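Local coordinates for peptide-binding protein (Photobacterium damsela subsp. piscicida, PDB 6SQX) that probably cleaves peptide bonds in bacterial peptidoglycan as a secreted cysteine endopeptidase of the NlpC/P60 (C40) family that also carries an SH3b-type domain, at residues Q63-F66 against Q67-D70; V218-S221 against F222-W226. One frame throughout, in Å; residues are numbered along the deposited sequence.

Interaction 1: Q63-F66 against Q67-D70; sequences QYYF and QWSD
A short 3-10 turn just beyond helix 50-64 brings Y65 against W68 and F66 against S69. Two backbone bonds between residues three apart close the turn, W68 N to Y65 O and S69 N to F66 O. In the first, W68 N donates to Y65 O at 2.9 Å, rising well out of the carbonyl plane. F66 O is gripped twice. S69 N reaches it at 3.0 Å from above the carbonyl plane, while the hydroxyl S69 OG donates to it at 2.8 Å in that plane, along a lone pair. Serine suits the position because its one short branch, with OG between N and C (chi1 82°), folds back onto the turn; the same OG also pairs with D71 N. F66 CD1 lies 3.7 Å from S69 OG, an oblique approach. On another flank, Y65 CD1 meets W68 CE3 at 3.7 Å, the ring planes inclined by 40°, and Y64 CD2 lies over one face of the Y65 ring. A water joins Q67 N to Y64 O. Y65 and W68 suit their places by combining a broad apolar surface with one polar atom that reaches a partner: W226 NE1 probably donates to Y65 OH, and W68 NE1 bonds G143 O. The turn thus carries the end of helix 50-64 onto strands 142-145 and 186-192, where W68 packs on I144 and both Y65 and W68 on P186.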
ATOM      1  N   GLN A  63       0.697 -16.176  -0.711  1.00 19.36           N
ATOM      2  CA  GLN A  63       0.582 -15.033  -1.604  1.00 20.00           C
ATOM      3  C   GLN A  63       1.920 -14.328  -1.767  1.00 19.17           C
ATOM      4  O   GLN A  63       2.274 -13.878  -2.873  1.00 19.93           O
ATOM      5  CB  GLN A  63      -0.452 -14.020  -1.075  1.00 19.88           C
ATOM      6  CG  GLN A  63      -1.869 -14.618  -0.828  1.00 19.96           C
ATOM      7  CD  GLN A  63      -2.464 -15.317  -2.062  1.00 21.11           C
ATOM      8  OE1 GLN A  63      -1.994 -16.372  -2.465  1.00 22.47           O
ATOM      9  NE2 GLN A  63      -3.492 -14.710  -2.663  1.00 22.17           N
ATOM     10  N   TYR A  64       2.644 -14.187  -0.649  1.00 19.50           N
ATOM     11  CA  TYR A  64       3.887 -13.416  -0.646  1.00 19.10           C
ATOM     12  C   TYR A  64       4.979 -14.103  -1.464  1.00 19.68           C
ATOM     13  O   TYR A  64       5.765 -13.429  -2.152  1.00 19.60           O
ATOM     14  CB  TYR A  64       4.361 -13.240   0.793  1.00 19.23           C
ATOM     15  CG  TYR A  64       5.554 -12.342   0.983  1.00 19.09           C
ATOM     16  CD1 TYR A  64       5.437 -10.963   0.821  1.00 19.52           C
ATOM     17  CD2 TYR A  64       6.782 -12.861   1.404  1.00 18.76           C
ATOM     18  CE1 TYR A  64       6.527 -10.110   1.066  1.00 18.78           C
ATOM     19  CE2 TYR A  64       7.856 -12.024   1.633  1.00 18.89           C
ATOM     20  CZ  TYR A  64       7.719 -10.660   1.434  1.00 18.49           C
ATOM     21  OH  TYR A  64       8.779  -9.796   1.689  1.00 19.39           O
ATOM     22  N   TYR A  65       5.034 -15.437  -1.415  1.00 19.84           N
ATOM     23  CA  TYR A  65       6.026 -16.206  -2.174  1.00 20.75           C
ATOM     24  C   TYR A  65       5.504 -16.728  -3.507  1.00 20.98           C
ATOM     25  O   TYR A  65       6.189 -17.537  -4.147  1.00 21.35           O
ATOM     26  CB  TYR A  65       6.580 -17.370  -1.326  1.00 21.88           C
ATOM     27  CG  TYR A  65       7.371 -16.868  -0.125  1.00 20.82           C
ATOM     28  CD1 TYR A  65       8.645 -16.322  -0.284  1.00 21.58           C
ATOM     29  CD2 TYR A  65       6.840 -16.942   1.165  1.00 22.06           C
ATOM     30  CE1 TYR A  65       9.380 -15.861   0.823  1.00 22.23           C
ATOM     31  CE2 TYR A  65       7.563 -16.470   2.253  1.00 21.84           C
ATOM     32  CZ  TYR A  65       8.830 -15.950   2.076  1.00 22.29           C
ATOM     33  OH  TYR A  65       9.553 -15.491   3.197  1.00 23.81           O
ATOM     34  N   PHE A  66       4.355 -16.232  -3.965  1.00 20.62           N
ATOM     35  CA  PHE A  66       3.757 -16.769  -5.186  1.00 20.70           C
ATOM     36  C   PHE A  66       4.698 -16.647  -6.371  1.00 20.51           C
ATOM     37  O   PHE A  66       4.727 -17.536  -7.239  1.00 21.62           O
ATOM     38  CB  PHE A  66       2.472 -15.998  -5.475  1.00 20.57           C
ATOM     39  CG  PHE A  66       1.770 -16.463  -6.707  1.00 21.56           C
ATOM     40  CD1 PHE A  66       1.145 -17.704  -6.748  1.00 22.38           C
ATOM     41  CD2 PHE A  66       1.709 -15.648  -7.824  1.00 22.47           C
ATOM     42  CE1 PHE A  66       0.463 -18.113  -7.907  1.00 24.68           C
ATOM     43  CE2 PHE A  66       1.023 -16.042  -8.985  1.00 24.22           C
ATOM     44  CZ  PHE A  66       0.419 -17.292  -9.011  1.00 24.75           C
ATOM     45  N   GLN A  67       5.482 -15.567  -6.453  1.00 20.24           N
ATOM     46  CA  GLN A  67       6.359 -15.420  -7.621  1.00 19.27           C
ATOM     47  C   GLN A  67       7.496 -16.430  -7.631  1.00 19.64           C
ATOM     48  O   GLN A  67       8.179 -16.556  -8.647  1.00 21.38           O
ATOM     49  CB  GLN A  67       6.946 -13.997  -7.708  1.00 20.55           C
ATOM     50  CG  GLN A  67       5.888 -12.906  -7.786  1.00 20.68           C
ATOM     51  CD  GLN A  67       4.927 -13.055  -8.946  1.00 20.60           C
ATOM     52  OE1 GLN A  67       5.210 -13.708  -9.956  1.00 20.66           O
ATOM     53  NE2 GLN A  67       3.804 -12.393  -8.823  1.00 20.95           N
ATOM     54  N   TRP A  68       7.754 -17.099  -6.510  1.00 20.30           N
ATOM     55  CA  TRP A  68       8.771 -18.134  -6.444  1.00 20.40           C
ATOM     56  C   TRP A  68       8.163 -19.508  -6.604  1.00 21.82           C
ATOM     57  O   TRP A  68       8.878 -20.514  -6.530  1.00 22.95           O
ATOM     58  CB  TRP A  68       9.550 -18.044  -5.125  1.00 20.82           C
ATOM     59  CG  TRP A  68      10.490 -16.900  -5.021  1.00 21.46           C
ATOM     60  CD1 TRP A  68      10.739 -15.931  -5.966  1.00 20.90           C
ATOM     61  CD2 TRP A  68      11.282 -16.551  -3.871  1.00 20.69           C
ATOM     62  NE1 TRP A  68      11.683 -15.023  -5.480  1.00 20.54           N
ATOM     63  CE2 TRP A  68      12.018 -15.389  -4.206  1.00 21.51           C
ATOM     64  CE3 TRP A  68      11.460 -17.127  -2.606  1.00 21.61           C
ATOM     65  CZ2 TRP A  68      12.907 -14.783  -3.304  1.00 22.04           C
ATOM     66  CZ3 TRP A  68      12.362 -16.532  -1.728  1.00 21.06           C
ATOM     67  CH2 TRP A  68      13.053 -15.364  -2.072  1.00 21.90           C
ATOM     68  N   SER A  69       6.862 -19.566  -6.898  1.00 22.91           N
ATOM     69  CA  SER A  69       6.158 -20.840  -6.960  1.00 23.96           C
ATOM     70  C   SER A  69       6.090 -21.383  -8.381  1.00 24.41           C
ATOM     71  O   SER A  69       6.257 -20.670  -9.362  1.00 24.67           O
ATOM     72  CB  SER A  69       4.744 -20.717  -6.383  1.00 25.77           C
ATOM     73  OG  SER A  69       3.824 -20.195  -7.323  1.00 25.92           O
ATOM     74  N   ASP A  70       5.836 -22.679  -8.473  1.00 25.15           N
ATOM     75  CA  ASP A  70       5.748 -23.275  -9.791  1.00 28.58           C
ATOM     76  C   ASP A  70       4.515 -22.796 -10.544  1.00 30.73           C
ATOM     77  O   ASP A  70       4.461 -22.960 -11.767  1.00 33.66           O
ATOM     78  CB  ASP A  70       5.742 -24.809  -9.684  1.00 30.01           C
ATOM     79  CG  ASP A  70       7.104 -25.383  -9.320  1.00 32.37           C
ATOM     80  OD1 ASP A  70       8.097 -24.611  -9.356  1.00 32.00           O
ATOM     81  OD2 ASP A  70       7.179 -26.609  -9.025  1.00 34.23           O
TER
HETATM   82  O   HOH W   1       6.194 -13.296  -4.679  0.60 21.79           O

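Interaction 2: V218-S221 against F222-W226; sequences VDES and FITQW
D219 OD1 receives F222 N at 2.9 Å, nearly along its C-O bond, and so caps the first turn of helix 220-226. Aspartate suits the N-cap because its carboxylate is short enough to turn back toward an amide that has no earlier helical carbonyl to meet; a chi1 of 64° swings CG between the backbone N and the carbonyl carbon and brings OD1 within reach. The negative charge would probably also be favoured by the positive end of the helix dipole. From there the regular i to i+4 pattern takes over: I223 N bonds D219 O, T224 N bonds E220 O and Q225 N bonds S221 O.

Just ahead of the cap, V218 packs against the first turn. Its CG1 lies over one face of the F222 ring in a CH-pi contact, 3.9 Å from the ring centroid and displaced toward CD1 and CE1. With CG anti to the backbone N (chi1 -177°) the F222 ring is carried out toward V218, and chi2 near -81° turns its face to CG1. The other methyl, V218 CG2, rests against I223 CG1 at 3.9 Å, the two side chains crossing at about a right angle. This pairing of V218 (N') with I223 (N4) around the N-cap D219 is a hydrophobic staple. A beta-branched valine thus serves two neighbours at once, whereas the polar D219, E220 and S221 suit the solvent side. V218 and F222 touch A277 on strand 277-281, where F222 also reaches L279, while V218 and I223 pack on R142 of strand 142-145, which belongs to a different sheet.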
ATOM      1  N   VAL A 218      17.341 -14.759  -8.434  1.00 22.09           N
ATOM      2  CA  VAL A 218      17.744 -15.675  -7.377  1.00 24.16           C
ATOM      3  C   VAL A 218      17.809 -17.072  -7.965  1.00 23.55           C
ATOM      4  O   VAL A 218      17.072 -17.396  -8.904  1.00 23.32           O
ATOM      5  CB  VAL A 218      16.821 -15.628  -6.135  1.00 21.75           C
ATOM      6  CG1 VAL A 218      16.840 -14.224  -5.520  1.00 21.76           C
ATOM      7  CG2 VAL A 218      15.397 -16.007  -6.481  1.00 23.09           C
ATOM      8  N   ASP A 219      18.700 -17.897  -7.423  1.00 25.05           N
ATOM      9  CA  ASP A 219      18.796 -19.287  -7.857  1.00 24.81           C
ATOM     10  C   ASP A 219      18.117 -20.228  -6.855  1.00 24.40           C
ATOM     11  O   ASP A 219      17.613 -19.811  -5.803  1.00 24.36           O
ATOM     12  CB  ASP A 219      20.238 -19.691  -8.223  1.00 26.41           C
ATOM     13  CG  ASP A 219      21.205 -19.635  -7.051  1.00 29.00           C
ATOM     14  OD1 ASP A 219      20.782 -19.518  -5.893  1.00 28.81           O
ATOM     15  OD2 ASP A 219      22.420 -19.759  -7.309  1.00 32.44           O
ATOM     16  N   GLU A 220      18.051 -21.508  -7.217  1.00 24.91           N
ATOM     17  CA  GLU A 220      17.365 -22.471  -6.365  1.00 26.36           C
ATOM     18  C   GLU A 220      17.989 -22.521  -4.977  1.00 25.31           C
ATOM     19  O   GLU A 220      17.276 -22.584  -3.965  1.00 26.90           O
ATOM     20  CB  GLU A 220      17.369 -23.852  -7.030  1.00 30.35           C
ATOM     21  CG  GLU A 220      16.494 -24.844  -6.289  1.00 34.75           C
ATOM     22  CD  GLU A 220      16.369 -26.173  -7.014  1.00 42.32           C
ATOM     23  OE1 GLU A 220      17.091 -26.384  -8.020  1.00 43.79           O
ATOM     24  OE2 GLU A 220      15.544 -27.009  -6.578  1.00 47.00           O
ATOM     25  N   SER A 221      19.317 -22.495  -4.913  1.00 24.55           N
ATOM     26  CA  SER A 221      19.986 -22.544  -3.616  0.53 24.64           C
ATOM     27  C   SER A 221      19.617 -21.337  -2.763  1.00 23.47           C
ATOM     28  O   SER A 221      19.419 -21.473  -1.540  1.00 23.03           O
ATOM     29  CB  SER A 221      21.502 -22.650  -3.798  0.53 25.89           C
ATOM     30  OG  SER A 221      21.853 -23.911  -4.358  0.53 27.30           O
ATOM     31  N   PHE A 222      19.526 -20.155  -3.384  1.00 22.68           N
ATOM     32  CA  PHE A 222      19.139 -18.961  -2.642  1.00 21.36           C
ATOM     33  C   PHE A 222      17.783 -19.159  -1.970  1.00 21.72           C
ATOM     34  O   PHE A 222      17.586 -18.804  -0.791  1.00 23.79           O
ATOM     35  CB  PHE A 222      19.136 -17.731  -3.573  1.00 21.60           C
ATOM     36  CG  PHE A 222      18.810 -16.452  -2.864  1.00 21.49           C
ATOM     37  CD1 PHE A 222      17.495 -16.103  -2.578  1.00 22.46           C
ATOM     38  CD2 PHE A 222      19.834 -15.601  -2.463  1.00 21.30           C
ATOM     39  CE1 PHE A 222      17.205 -14.890  -1.904  1.00 22.72           C
ATOM     40  CE2 PHE A 222      19.560 -14.411  -1.800  1.00 22.78           C
ATOM     41  CZ  PHE A 222      18.244 -14.047  -1.525  1.00 23.36           C
ATOM     42  N   ILE A 223      16.817 -19.691  -2.719  1.00 21.74           N
ATOM     43  CA  ILE A 223      15.472 -19.875  -2.183  1.00 22.46           C
ATOM     44  C   ILE A 223      15.458 -20.951  -1.108  1.00 23.35           C
ATOM     45  O   ILE A 223      14.835 -20.778  -0.056  1.00 25.32           O
ATOM     46  CB  ILE A 223      14.497 -20.181  -3.329  1.00 23.39           C
ATOM     47  CG1 ILE A 223      14.346 -18.956  -4.216  1.00 23.32           C
ATOM     48  CG2 ILE A 223      13.149 -20.606  -2.794  1.00 23.42           C
ATOM     49  CD1 ILE A 223      13.478 -19.233  -5.476  1.00 23.94           C
ATOM     50  N   THR A 224      16.151 -22.071  -1.345  1.00 24.53           N
ATOM     51  CA  THR A 224      16.258 -23.121  -0.332  1.00 25.77           C
ATOM     52  C   THR A 224      16.822 -22.570   0.975  1.00 26.21           C
ATOM     53  O   THR A 224      16.301 -22.854   2.066  1.00 28.30           O
ATOM     54  CB  THR A 224      17.133 -24.269  -0.858  1.00 27.43           C
ATOM     55  OG1 THR A 224      16.501 -24.866  -1.999  1.00 28.40           O
ATOM     56  CG2 THR A 224      17.327 -25.357   0.218  1.00 29.24           C
ATOM     57  N   GLN A 225      17.903 -21.798   0.889  1.00 24.64           N
ATOM     58  CA  GLN A 225      18.511 -21.291   2.109  1.00 24.16           C
ATOM     59  C   GLN A 225      17.636 -20.219   2.755  1.00 24.55           C
ATOM     60  O   GLN A 225      17.541 -20.155   3.987  1.00 25.40           O
ATOM     61  CB  GLN A 225      19.900 -20.741   1.791  1.00 26.01           C
ATOM     62  CG  GLN A 225      20.891 -21.796   1.331  1.00 30.66           C
ATOM     63  CD  GLN A 225      20.924 -22.997   2.270  1.00 35.81           C
ATOM     64  OE1 GLN A 225      21.049 -22.840   3.492  1.00 37.72           O
ATOM     65  NE2 GLN A 225      20.798 -24.206   1.705  1.00 39.47           N
ATOM     66  N   TRP A 226      16.965 -19.390   1.941  1.00 23.41           N
ATOM     67  CA  TRP A 226      16.073 -18.366   2.492  1.00 23.70           C
ATOM     68  C   TRP A 226      15.070 -18.990   3.461  1.00 26.67           C
ATOM     69  O   TRP A 226      14.868 -18.496   4.580  1.00 26.19           O
ATOM     70  CB  TRP A 226      15.330 -17.677   1.343  1.00 24.06           C
ATOM     71  CG  TRP A 226      14.386 -16.639   1.802  1.00 24.50           C
ATOM     72  CD1 TRP A 226      13.090 -16.816   2.241  1.00 25.18           C
ATOM     73  CD2 TRP A 226      14.643 -15.235   1.851  1.00 24.83           C
ATOM     74  NE1 TRP A 226      12.537 -15.585   2.577  1.00 25.51           N
ATOM     75  CE2 TRP A 226      13.461 -14.601   2.316  1.00 25.21           C
ATOM     76  CE3 TRP A 226      15.756 -14.446   1.525  1.00 25.83           C
ATOM     77  CZ2 TRP A 226      13.376 -13.212   2.486  1.00 25.98           C
ATOM     78  CZ3 TRP A 226      15.667 -13.058   1.674  1.00 25.90           C
ATOM     79  CH2 TRP A 226      14.481 -12.455   2.160  1.00 25.55           C
TER

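How the interactions relate
Both contacts are local, and they meet side by side. Interaction 1 follows the end of helix 50-64 and is largely buried, whereas interaction 2 starts helix 220-226 and is buried on one flank, with charged and polar residues on the other. A hydroxyl and a backbone amide share one carbonyl in 63-70; in 218-226 a carboxylate oxygen accepts from a backbone amide. Their aromatic chemistry differs likewise: an inclined ring pair in the first, a methyl over a ring face in the second. W68 joins them, packing on V218 and I223 and meeting W226 edge-to-face; the probable hydrogen bond between Y65 and W226 adds a polar join, and strand 142-145 adjoins both.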